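Local coordinates for protein hyaluronoglucosaminidase (Apis mellifera, PDB 1FCQ) that hydrolyses the glycosidic linkages of hyaluronan as a family 56 glycosidase, and is a major allergen of bee venom, at residues Gln89-Arg92 with Asp93-Asn97; Leu169-Ala172 with Lys173-Pro177; Arg317-Asn321 with Asn322-Pro326. All coordinates share one frame; numbering follows the deposited sequence.

How the contacts relate
All three contacts are local: each lies along one helix of the (beta/alpha) barrel, contact 2 running past its end. Along the chain contact 1 comes first, on helix 84-98, then contact 2 at the C-terminal end of helix 146-175, and last contact 3 near the end of helix 310-328. Contacts 1 and 2 touch: their centres are 11 Å apart, and Arg92, Leu95 and Ile96 of the earlier helix pack on Ala172, Met175 and Arg176 of the later one. Contact 3 stands apart, its centre 36 Å from each of the others. The set thus samples one helix-helix interface of the barrel's outer layer and, well away from it, the closing helix of the modelled chain.

Contact 1. Residues Gln89-Arg92 with Asp93-Asn97; sequences QVFR and DHLIN
Four successive i+4 backbone bonds carry the helix from Gln89-Arg92 into Asp93-Asn97, with Asp93 N, His94 N, Leu95 N and Ile96 N donating to the carbonyls of Gln89, Val90, Phe91 and Arg92. On one flank Arg92 forms a salt bridge with its neighbour Asp93, NE lying 2.9 Å from OD1. The arginine chain bends at chi2 (-134°) and chi3 (20°), which folds the guanidinium back over the carboxylate; the planes are 13° apart and OD1 lies over one guanidinium face, 2.9 Å from NH2 as well as from NE. NH2 also makes a weak, 3.5 Å bond to Gln89 O. Next to this head group Ile96 CD1 packs against the aliphatic part of Arg92, 3.4 Å from its CD. Val90 CG1 makes a CH-pi contact over the face of the His94 ring, 4.0 Å from the centroid. The buried pair is Phe91 and Leu95, where CE2 of the ring meets CD1 of the leucine at 3.8 Å. Both reach Ala172 of helix 146-175, while Val90 leans on Met59. With the Phe91-Leu95 pair facing inward and the Arg92-Asp93 ion pair on the flank, this is an amphipathic alpha-helix of the barrel's outer layer.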
ATOM      1  N   GLN A  89      16.456   7.542  11.454  1.00 16.68           N
ATOM      2  CA  GLN A  89      16.234   8.535  12.508  1.00 19.68           C
ATOM      3  C   GLN A  89      14.957   9.332  12.246  1.00 16.02           C
ATOM      4  O   GLN A  89      14.140   9.557  13.143  1.00 17.08           O
ATOM      5  CB  GLN A  89      17.440   9.449  12.656  1.00 19.77           C
ATOM      6  CG  GLN A  89      18.682   8.740  13.186  1.00 28.58           C
ATOM      7  CD  GLN A  89      19.562   9.694  13.976  1.00 44.12           C
ATOM      8  OE1 GLN A  89      19.178  10.102  15.075  1.00 47.45           O
ATOM      9  NE2 GLN A  89      20.716  10.039  13.423  1.00 42.91           N
ATOM     10  N   VAL A  90      14.767   9.741  10.990  1.00 15.07           N
ATOM     11  CA  VAL A  90      13.560  10.488  10.648  1.00 18.20           C
ATOM     12  C   VAL A  90      12.346   9.575  10.791  1.00 14.79           C
ATOM     13  O   VAL A  90      11.325   9.967  11.344  1.00 18.31           O
ATOM     14  CB  VAL A  90      13.623  11.091   9.247  1.00 14.62           C
ATOM     15  CG1 VAL A  90      12.331  11.838   8.916  1.00 18.62           C
ATOM     16  CG2 VAL A  90      14.808  12.057   9.134  1.00 18.09           C
ATOM     17  N   PHE A  91      12.464   8.332  10.315  1.00 13.89           N
ATOM     18  CA  PHE A  91      11.371   7.376  10.409  1.00 14.35           C
ATOM     19  C   PHE A  91      10.947   7.177  11.861  1.00 16.09           C
ATOM     20  O   PHE A  91       9.753   7.172  12.146  1.00 15.04           O
ATOM     21  CB  PHE A  91      11.760   6.003   9.832  1.00 13.83           C
ATOM     22  CG  PHE A  91      10.645   4.993   9.960  1.00 14.83           C
ATOM     23  CD1 PHE A  91       9.538   5.067   9.131  1.00 15.53           C
ATOM     24  CD2 PHE A  91      10.704   4.000  10.916  1.00 13.22           C
ATOM     25  CE1 PHE A  91       8.514   4.145   9.242  1.00 16.00           C
ATOM     26  CE2 PHE A  91       9.698   3.062  11.016  1.00 18.65           C
ATOM     27  CZ  PHE A  91       8.591   3.137  10.186  1.00 17.11           C
ATOM     28  N   ARG A  92      11.931   6.995  12.742  1.00 14.11           N
ATOM     29  CA  ARG A  92      11.581   6.824  14.149  1.00 15.37           C
ATOM     30  C   ARG A  92      10.747   7.995  14.655  1.00 18.15           C
ATOM     31  O   ARG A  92       9.718   7.813  15.297  1.00 16.98           O
ATOM     32  CB  ARG A  92      12.826   6.669  15.028  1.00 19.32           C
ATOM     33  CG  ARG A  92      12.384   6.491  16.485  1.00 27.15           C
ATOM     34  CD  ARG A  92      13.178   7.348  17.449  1.00 40.69           C
ATOM     35  NE  ARG A  92      13.805   8.443  16.711  1.00 45.21           N
ATOM     36  CZ  ARG A  92      14.862   9.089  17.169  1.00 47.68           C
ATOM     37  NH1 ARG A  92      15.409   8.806  18.340  1.00 50.68           N
ATOM     38  NH2 ARG A  92      15.329  10.034  16.380  1.00 48.51           N
ATOM     39  N   ASP A  93      11.202   9.223  14.378  1.00 15.46           N
ATOM     40  CA  ASP A  93      10.446  10.395  14.833  1.00 17.10           C
ATOM     41  C   ASP A  93       9.056  10.464  14.227  1.00 15.33           C
ATOM     42  O   ASP A  93       8.095  10.788  14.915  1.00 18.67           O
ATOM     43  CB  ASP A  93      11.214  11.676  14.515  1.00 19.31           C
ATOM     44  CG  ASP A  93      12.403  11.855  15.442  1.00 17.16           C
ATOM     45  OD1 ASP A  93      12.639  11.032  16.339  1.00 19.42           O
ATOM     46  OD2 ASP A  93      13.112  12.856  15.214  1.00 20.70           O
ATOM     47  N   HIS A  94       8.925  10.137  12.941  1.00 15.69           N
ATOM     48  CA  HIS A  94       7.610  10.150  12.300  1.00 18.80           C
ATOM     49  C   HIS A  94       6.692   9.115  12.952  1.00 18.25           C
ATOM     50  O   HIS A  94       5.534   9.398  13.260  1.00 19.08           O
ATOM     51  CB  HIS A  94       7.696   9.872  10.802  1.00 17.05           C
ATOM     52  CG  HIS A  94       8.075  10.990   9.894  1.00 29.32           C
ATOM     53  ND1 HIS A  94       7.873  12.310  10.241  1.00 33.27           N
ATOM     54  CD2 HIS A  94       8.619  11.024   8.647  1.00 26.39           C
ATOM     55  CE1 HIS A  94       8.291  13.090   9.266  1.00 29.45           C
ATOM     56  NE2 HIS A  94       8.748  12.337   8.283  1.00 32.76           N
ATOM     57  N   LEU A  95       7.199   7.901  13.181  1.00 16.28           N
ATOM     58  CA  LEU A  95       6.390   6.852  13.807  1.00 16.13           C
ATOM     59  C   LEU A  95       5.944   7.256  15.196  1.00 19.65           C
ATOM     60  O   LEU A  95       4.763   7.153  15.524  1.00 15.84           O
ATOM     61  CB  LEU A  95       7.200   5.544  13.795  1.00 14.78           C
ATOM     62  CG  LEU A  95       6.481   4.314  14.356  1.00 20.77           C
ATOM     63  CD1 LEU A  95       7.019   3.048  13.698  1.00 25.00           C
ATOM     64  CD2 LEU A  95       6.689   4.273  15.858  1.00 23.46           C
ATOM     65  N   ILE A  96       6.860   7.787  16.011  1.00 18.41           N
ATOM     66  CA  ILE A  96       6.533   8.187  17.374  1.00 18.95           C
ATOM     67  C   ILE A  96       5.544   9.328  17.374  1.00 20.37           C
ATOM     68  O   ILE A  96       4.581   9.376  18.143  1.00 20.35           O
ATOM     69  CB  ILE A  96       7.802   8.519  18.184  1.00 17.68           C
ATOM     70  CG1 ILE A  96       8.638   7.247  18.350  1.00 23.39           C
ATOM     71  CG2 ILE A  96       7.424   9.108  19.540  1.00 26.53           C
ATOM     72  CD1 ILE A  96      10.048   7.508  18.852  1.00 30.76           C
ATOM     73  N   ASN A  97       5.743  10.303  16.467  1.00 16.23           N
ATOM     74  CA  ASN A  97       4.816  11.410  16.387  1.00 17.16           C
ATOM     75  C   ASN A  97       3.398  11.011  16.033  1.00 18.20           C
ATOM     76  O   ASN A  97       2.452  11.579  16.563  1.00 22.31           O
ATOM     77  CB  ASN A  97       5.289  12.425  15.320  1.00 22.67           C
ATOM     78  CG  ASN A  97       5.906  13.565  16.124  1.00 28.98           C
ATOM     79  OD1 ASN A  97       6.847  13.350  16.878  1.00 25.67           O
ATOM     80  ND2 ASN A  97       5.308  14.726  15.974  1.00 38.87           N
TER

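Contact 2. Residues Leu169-Ala172 with Lys173-Pro177; sequences LKAA and KRMRP
Lys170 and Arg174, one helical turn apart, run side by side and point the same way. The lysine's CE lies over one face of the arginine's guanidinium, toward its rim, with CE 3.7 Å from NH2. Arg174 is extended from CG to NE, whereas Lys170 turns at chi3 (56°), and that bend brings its methylene over the flat group. The two cationic ends come near each other, Lys170 NZ standing 3.9 Å from Arg174 NH2. A water accepts from Lys170 NZ at 3.1 Å and, weakly, from Arg174 NH1, while Glu167 makes a salt bridge to the lysine; together these probably ease the like-charge approach.

Met175 goes another way round the helix. Its chain is extended beyond CG and passes along the Ala171 carbonyl, with CG 3.2 Å from Ala171 O, before the methyl CE comes to rest 4.2 Å from Ala171 CB. Lys173 likewise lays its CG against Leu169 O, and its ammonium group continues to Ser218 O.

Arg176 is the first residue to leave helical backbone angles, although its N still bonds to Ala172 O. Its side chain bends at chi2 (-67°), and NH2 returns to Met175 O at 2.8 Å. That acceptor lies in the guanidinium plane, but the donor stands above the carbonyl plane. NH1 bonds Ile99 O, so the guanidinium is tied to two backbone carbonyls where the helix ends.

Leu169 and Ala172 face inward, against Trp181 of strand 180-183, which follows this helix in the chain and whose Trp181 NE1 bonds Arg176 O. Helix 84-98 lies alongside, with Leu95 on Ala172 and Arg92 on Met175.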
ATOM      1  N   LEU A 169      10.927  -1.719   8.246  1.00 13.20           N
ATOM      2  CA  LEU A 169       9.874  -2.595   8.784  1.00  9.82           C
ATOM      3  C   LEU A 169      10.316  -3.164  10.126  1.00 12.22           C
ATOM      4  O   LEU A 169       9.501  -3.217  11.051  1.00 13.60           O
ATOM      5  CB  LEU A 169       9.612  -3.707   7.760  1.00 11.59           C
ATOM      6  CG  LEU A 169       8.621  -4.788   8.207  1.00 12.92           C
ATOM      7  CD1 LEU A 169       7.234  -4.213   8.453  1.00 15.06           C
ATOM      8  CD2 LEU A 169       8.553  -5.878   7.134  1.00 16.47           C
ATOM      9  N   LYS A 170      11.590  -3.545  10.254  1.00 13.23           N
ATOM     10  CA  LYS A 170      12.097  -4.065  11.529  1.00 13.90           C
ATOM     11  C   LYS A 170      12.003  -3.023  12.627  1.00 14.88           C
ATOM     12  O   LYS A 170      11.579  -3.333  13.746  1.00 18.91           O
ATOM     13  CB  LYS A 170      13.567  -4.476  11.416  1.00 17.15           C
ATOM     14  CG  LYS A 170      13.834  -5.886  10.953  1.00 34.76           C
ATOM     15  CD  LYS A 170      15.339  -6.129  10.880  1.00 40.70           C
ATOM     16  CE  LYS A 170      16.066  -5.850  12.186  1.00 37.85           C
ATOM     17  NZ  LYS A 170      17.480  -5.446  11.963  1.00 32.83           N
ATOM     18  N   ALA A 171      12.329  -1.770  12.308  1.00 12.29           N
ATOM     19  CA  ALA A 171      12.230  -0.678  13.256  1.00 12.30           C
ATOM     20  C   ALA A 171      10.790  -0.479  13.720  1.00 14.97           C
ATOM     21  O   ALA A 171      10.523  -0.356  14.905  1.00 16.94           O
ATOM     22  CB  ALA A 171      12.805   0.609  12.685  1.00 18.43           C
ATOM     23  N   ALA A 172       9.829  -0.491  12.791  1.00 13.77           N
ATOM     24  CA  ALA A 172       8.435  -0.310  13.147  1.00 13.27           C
ATOM     25  C   ALA A 172       7.971  -1.423  14.081  1.00 12.98           C
ATOM     26  O   ALA A 172       7.293  -1.163  15.070  1.00 14.88           O
ATOM     27  CB  ALA A 172       7.556  -0.281  11.893  1.00 12.05           C
ATOM     28  N   LYS A 173       8.346  -2.658  13.721  1.00 14.14           N
ATOM     29  CA  LYS A 173       7.931  -3.802  14.534  1.00 12.83           C
ATOM     30  C   LYS A 173       8.570  -3.766  15.913  1.00 13.84           C
ATOM     31  O   LYS A 173       7.943  -4.168  16.905  1.00 15.94           O
ATOM     32  CB  LYS A 173       8.248  -5.108  13.797  1.00 14.10           C
ATOM     33  CG  LYS A 173       7.322  -5.369  12.620  1.00 16.40           C
ATOM     34  CD  LYS A 173       7.692  -6.662  11.907  1.00 20.78           C
ATOM     35  CE  LYS A 173       7.484  -7.900  12.778  1.00 20.57           C
ATOM     36  NZ  LYS A 173       8.064  -9.092  12.091  1.00 32.82           N
ATOM     37  N   ARG A 174       9.821  -3.339  15.983  1.00 13.63           N
ATOM     38  CA  ARG A 174      10.495  -3.280  17.290  1.00 17.42           C
ATOM     39  C   ARG A 174       9.908  -2.196  18.173  1.00 16.76           C
ATOM     40  O   ARG A 174       9.667  -2.386  19.363  1.00 16.64           O
ATOM     41  CB  ARG A 174      11.995  -3.061  17.110  1.00 17.81           C
ATOM     42  CG  ARG A 174      12.781  -4.332  16.814  1.00 30.69           C
ATOM     43  CD  ARG A 174      14.260  -4.025  16.624  1.00 40.46           C
ATOM     44  NE  ARG A 174      15.036  -5.190  16.227  1.00 54.41           N
ATOM     45  CZ  ARG A 174      16.358  -5.202  16.080  1.00 61.03           C
ATOM     46  NH1 ARG A 174      17.079  -4.107  16.294  1.00 63.60           N
ATOM     47  NH2 ARG A 174      16.975  -6.320  15.716  1.00 63.56           N
ATOM     48  N   MET A 175       9.634  -1.023  17.585  1.00 17.71           N
ATOM     49  CA  MET A 175       9.088   0.095  18.344  1.00 16.78           C
ATOM     50  C   MET A 175       7.637  -0.072  18.741  1.00 12.86           C
ATOM     51  O   MET A 175       7.174   0.378  19.790  1.00 16.47           O
ATOM     52  CB  MET A 175       9.231   1.372  17.503  1.00 18.27           C
ATOM     53  CG  MET A 175      10.688   1.772  17.326  1.00 20.35           C
ATOM     54  SD  MET A 175      10.838   3.068  16.078  1.00 28.87           S
ATOM     55  CE  MET A 175      12.626   3.181  15.987  1.00 33.83           C
ATOM     56  N   ARG A 176       6.858  -0.733  17.880  1.00 13.04           N
ATOM     57  CA  ARG A 176       5.431  -0.967  18.102  1.00 11.96           C
ATOM     58  C   ARG A 176       5.163  -2.446  17.882  1.00 15.17           C
ATOM     59  O   ARG A 176       4.583  -2.856  16.892  1.00 14.38           O
ATOM     60  CB  ARG A 176       4.659  -0.095  17.110  1.00 11.80           C
ATOM     61  CG  ARG A 176       4.870   1.411  17.313  1.00 13.13           C
ATOM     62  CD  ARG A 176       4.279   1.897  18.615  1.00 14.22           C
ATOM     63  NE  ARG A 176       4.538   3.299  18.911  1.00 15.75           N
ATOM     64  CZ  ARG A 176       5.612   3.827  19.484  1.00 16.46           C
ATOM     65  NH1 ARG A 176       5.638   5.162  19.670  1.00 17.87           N
ATOM     66  NH2 ARG A 176       6.673   3.154  19.884  1.00 14.01           N
ATOM     67  N   PRO A 177       5.567  -3.269  18.865  1.00 13.64           N
ATOM     68  CA  PRO A 177       5.489  -4.713  18.751  1.00 17.14           C
ATOM     69  C   PRO A 177       4.145  -5.371  18.908  1.00 14.12           C
ATOM     70  O   PRO A 177       4.039  -6.548  18.508  1.00 16.67           O
ATOM     71  CB  PRO A 177       6.423  -5.204  19.880  1.00 17.15           C
ATOM     72  CG  PRO A 177       6.281  -4.137  20.913  1.00 17.74           C
ATOM     73  CD  PRO A 177       6.224  -2.855  20.116  1.00 16.15           C
TER
HETATM   74  O   HOH W   1      19.489  -4.648  14.240  1.00 24.34           O

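Contact 3. Residues Arg317-Asn321 with Asn322-Pro326; sequences REYLN and NELGP
Tyr319 O is gripped by two backbone donors, Glu323 N at 2.8 Å and Leu324 N at 3.0 Å, which reach it from opposite faces of its carbonyl plane. The second bond spans five residues and marks a wider pi-type turn; Gly325 N repeats the spacing, reaching Leu320 O at 2.7 Å in the carbonyl plane, on a lone pair. Pro326 has no N-H to continue the pattern, and its CD rests 3.3 Å from Leu320 O. Across the widened turn and a kink at Pro326, the short axes of 317-321 and 322-326 differ in direction by 51°.

Glu323 CB and Leu324 CB both lie obliquely on one side of the Tyr319 ring, the first near CE1 and the second 3.8 Å from CE2. With CG anti to the backbone N (chi1 177°), the ring runs forward along the widened turn, and its hydroxyl bonds Leu278 O. Leu320 CD1 packs on the Gly325 backbone, 3.6 Å from its N. Glu318 CG lies alongside Asn322 ND2 at 3.5 Å.

Tyr319, Glu323 and Leu324 pack on Leu283 of helix 280-292, whereas Leu320 turns to helix 31-34. Asn321 OD1 bonds Tyr36 OH and its ND2 bonds Glu31, to which Arg317 is salt-bridged.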
ATOM      1  N   ARG A 317     -20.710  11.165   2.799  1.00 16.20           N
ATOM      2  CA  ARG A 317     -21.607  10.554   3.767  1.00 15.80           C
ATOM      3  C   ARG A 317     -22.846  10.009   3.059  1.00 16.23           C
ATOM      4  O   ARG A 317     -23.312   8.921   3.330  1.00 14.87           O
ATOM      5  CB  ARG A 317     -21.990  11.550   4.865  1.00 17.74           C
ATOM      6  CG  ARG A 317     -22.677  10.872   6.046  1.00 19.12           C
ATOM      7  CD  ARG A 317     -22.797  11.791   7.252  1.00 22.56           C
ATOM      8  NE  ARG A 317     -23.114  11.089   8.484  1.00 31.25           N
ATOM      9  CZ  ARG A 317     -22.666  11.272   9.715  1.00 36.89           C
ATOM     10  NH1 ARG A 317     -21.756  12.172  10.061  1.00 23.55           N
ATOM     11  NH2 ARG A 317     -23.108  10.520  10.721  1.00 32.67           N
ATOM     12  N   GLU A 318     -23.362  10.743   2.064  1.00 16.22           N
ATOM     13  CA  GLU A 318     -24.498  10.252   1.287  1.00 18.06           C
ATOM     14  C   GLU A 318     -24.128   8.963   0.565  1.00 17.37           C
ATOM     15  O   GLU A 318     -24.865   7.973   0.579  1.00 19.53           O
ATOM     16  CB  GLU A 318     -24.861  11.328   0.281  1.00 21.69           C
ATOM     17  CG  GLU A 318     -26.161  11.243  -0.467  1.00 27.09           C
ATOM     18  CD  GLU A 318     -26.433  12.567  -1.201  1.00 19.61           C
ATOM     19  OE1 GLU A 318     -26.167  12.568  -2.415  1.00 23.00           O
ATOM     20  OE2 GLU A 318     -26.876  13.539  -0.560  1.00 24.82           O
ATOM     21  N   TYR A 319     -22.933   8.933  -0.045  1.00 17.35           N
ATOM     22  CA  TYR A 319     -22.492   7.722  -0.750  1.00 16.92           C
ATOM     23  C   TYR A 319     -22.348   6.559   0.213  1.00 15.64           C
ATOM     24  O   TYR A 319     -22.708   5.400  -0.055  1.00 15.89           O
ATOM     25  CB  TYR A 319     -21.169   7.975  -1.479  1.00 16.76           C
ATOM     26  CG  TYR A 319     -20.614   6.747  -2.168  1.00 16.81           C
ATOM     27  CD1 TYR A 319     -21.205   6.192  -3.289  1.00 17.23           C
ATOM     28  CD2 TYR A 319     -19.446   6.149  -1.689  1.00 19.10           C
ATOM     29  CE1 TYR A 319     -20.679   5.073  -3.914  1.00 18.01           C
ATOM     30  CE2 TYR A 319     -18.917   5.043  -2.305  1.00 18.83           C
ATOM     31  CZ  TYR A 319     -19.530   4.494  -3.404  1.00 20.11           C
ATOM     32  OH  TYR A 319     -18.984   3.400  -4.026  1.00 19.74           O
ATOM     33  N   LEU A 320     -21.761   6.815   1.387  1.00 17.07           N
ATOM     34  CA  LEU A 320     -21.625   5.808   2.424  1.00 13.48           C
ATOM     35  C   LEU A 320     -22.975   5.209   2.836  1.00 15.29           C
ATOM     36  O   LEU A 320     -23.108   4.003   2.975  1.00 18.02           O
ATOM     37  CB  LEU A 320     -20.928   6.379   3.667  1.00 16.25           C
ATOM     38  CG  LEU A 320     -20.872   5.501   4.914  1.00 15.45           C
ATOM     39  CD1 LEU A 320     -20.074   4.220   4.623  1.00 17.58           C
ATOM     40  CD2 LEU A 320     -20.262   6.216   6.110  1.00 16.05           C
ATOM     41  N   ASN A 321     -23.977   6.058   3.023  1.00 17.08           N
ATOM     42  CA  ASN A 321     -25.289   5.582   3.475  1.00 20.52           C
ATOM     43  C   ASN A 321     -26.114   5.015   2.332  1.00 18.97           C
ATOM     44  O   ASN A 321     -26.864   4.061   2.568  1.00 21.57           O
ATOM     45  CB  ASN A 321     -25.941   6.712   4.274  1.00 19.37           C
ATOM     46  CG  ASN A 321     -25.257   6.817   5.638  1.00 20.13           C
ATOM     47  OD1 ASN A 321     -25.206   5.839   6.385  1.00 26.10           O
ATOM     48  ND2 ASN A 321     -24.717   7.973   5.984  1.00 26.31           N
ATOM     49  N   ASN A 322     -25.940   5.531   1.133  1.00 20.43           N
ATOM     50  CA  ASN A 322     -26.662   5.051  -0.033  1.00 20.52           C
ATOM     51  C   ASN A 322     -26.122   3.711  -0.522  1.00 19.44           C
ATOM     52  O   ASN A 322     -26.869   2.820  -0.930  1.00 19.99           O
ATOM     53  CB  ASN A 322     -26.557   6.031  -1.209  1.00 19.63           C
ATOM     54  CG  ASN A 322     -27.360   7.314  -1.160  1.00 23.63           C
ATOM     55  OD1 ASN A 322     -28.206   7.475  -0.300  1.00 21.70           O
ATOM     56  ND2 ASN A 322     -27.127   8.243  -2.080  1.00 23.86           N
ATOM     57  N   GLU A 323     -24.783   3.601  -0.645  1.00 20.15           N
ATOM     58  CA  GLU A 323     -24.176   2.451  -1.287  1.00 17.12           C
ATOM     59  C   GLU A 323     -23.030   1.737  -0.577  1.00 16.12           C
ATOM     60  O   GLU A 323     -23.122   0.515  -0.461  1.00 20.13           O
ATOM     61  CB  GLU A 323     -23.621   2.898  -2.656  1.00 17.78           C
ATOM     62  CG  GLU A 323     -24.612   3.540  -3.623  1.00 18.74           C
ATOM     63  CD  GLU A 323     -25.712   2.581  -4.038  1.00 25.58           C
ATOM     64  OE1 GLU A 323     -25.518   1.352  -3.949  1.00 25.81           O
ATOM     65  OE2 GLU A 323     -26.796   3.040  -4.466  1.00 32.13           O
ATOM     66  N   LEU A 324     -21.982   2.451  -0.158  1.00 17.27           N
ATOM     67  CA  LEU A 324     -20.806   1.790   0.407  1.00 17.58           C
ATOM     68  C   LEU A 324     -21.095   1.051   1.708  1.00 17.04           C
ATOM     69  O   LEU A 324     -20.746  -0.130   1.814  1.00 16.32           O
ATOM     70  CB  LEU A 324     -19.662   2.785   0.596  1.00 17.27           C
ATOM     71  CG  LEU A 324     -18.339   2.244   1.154  1.00 15.45           C
ATOM     72  CD1 LEU A 324     -17.695   1.228   0.216  1.00 15.40           C
ATOM     73  CD2 LEU A 324     -17.385   3.414   1.414  1.00 17.04           C
ATOM     74  N   GLY A 325     -21.744   1.717   2.650  1.00 16.20           N
ATOM     75  CA  GLY A 325     -22.088   1.114   3.929  1.00 17.52           C
ATOM     76  C   GLY A 325     -22.872  -0.181   3.746  1.00 20.25           C
ATOM     77  O   GLY A 325     -22.473  -1.244   4.208  1.00 22.44           O
ATOM     78  N   PRO A 326     -24.038  -0.080   3.110  1.00 17.45           N
ATOM     79  CA  PRO A 326     -24.888  -1.236   2.872  1.00 19.67           C
ATOM     80  C   PRO A 326     -24.179  -2.403   2.229  1.00 21.90           C
ATOM     81  O   PRO A 326     -24.317  -3.548   2.677  1.00 24.81           O
ATOM     82  CB  PRO A 326     -26.019  -0.660   2.002  1.00 21.10           C
ATOM     83  CG  PRO A 326     -26.140   0.731   2.560  1.00 20.40           C
ATOM     84  CD  PRO A 326     -24.674   1.164   2.604  1.00 19.76           C
TER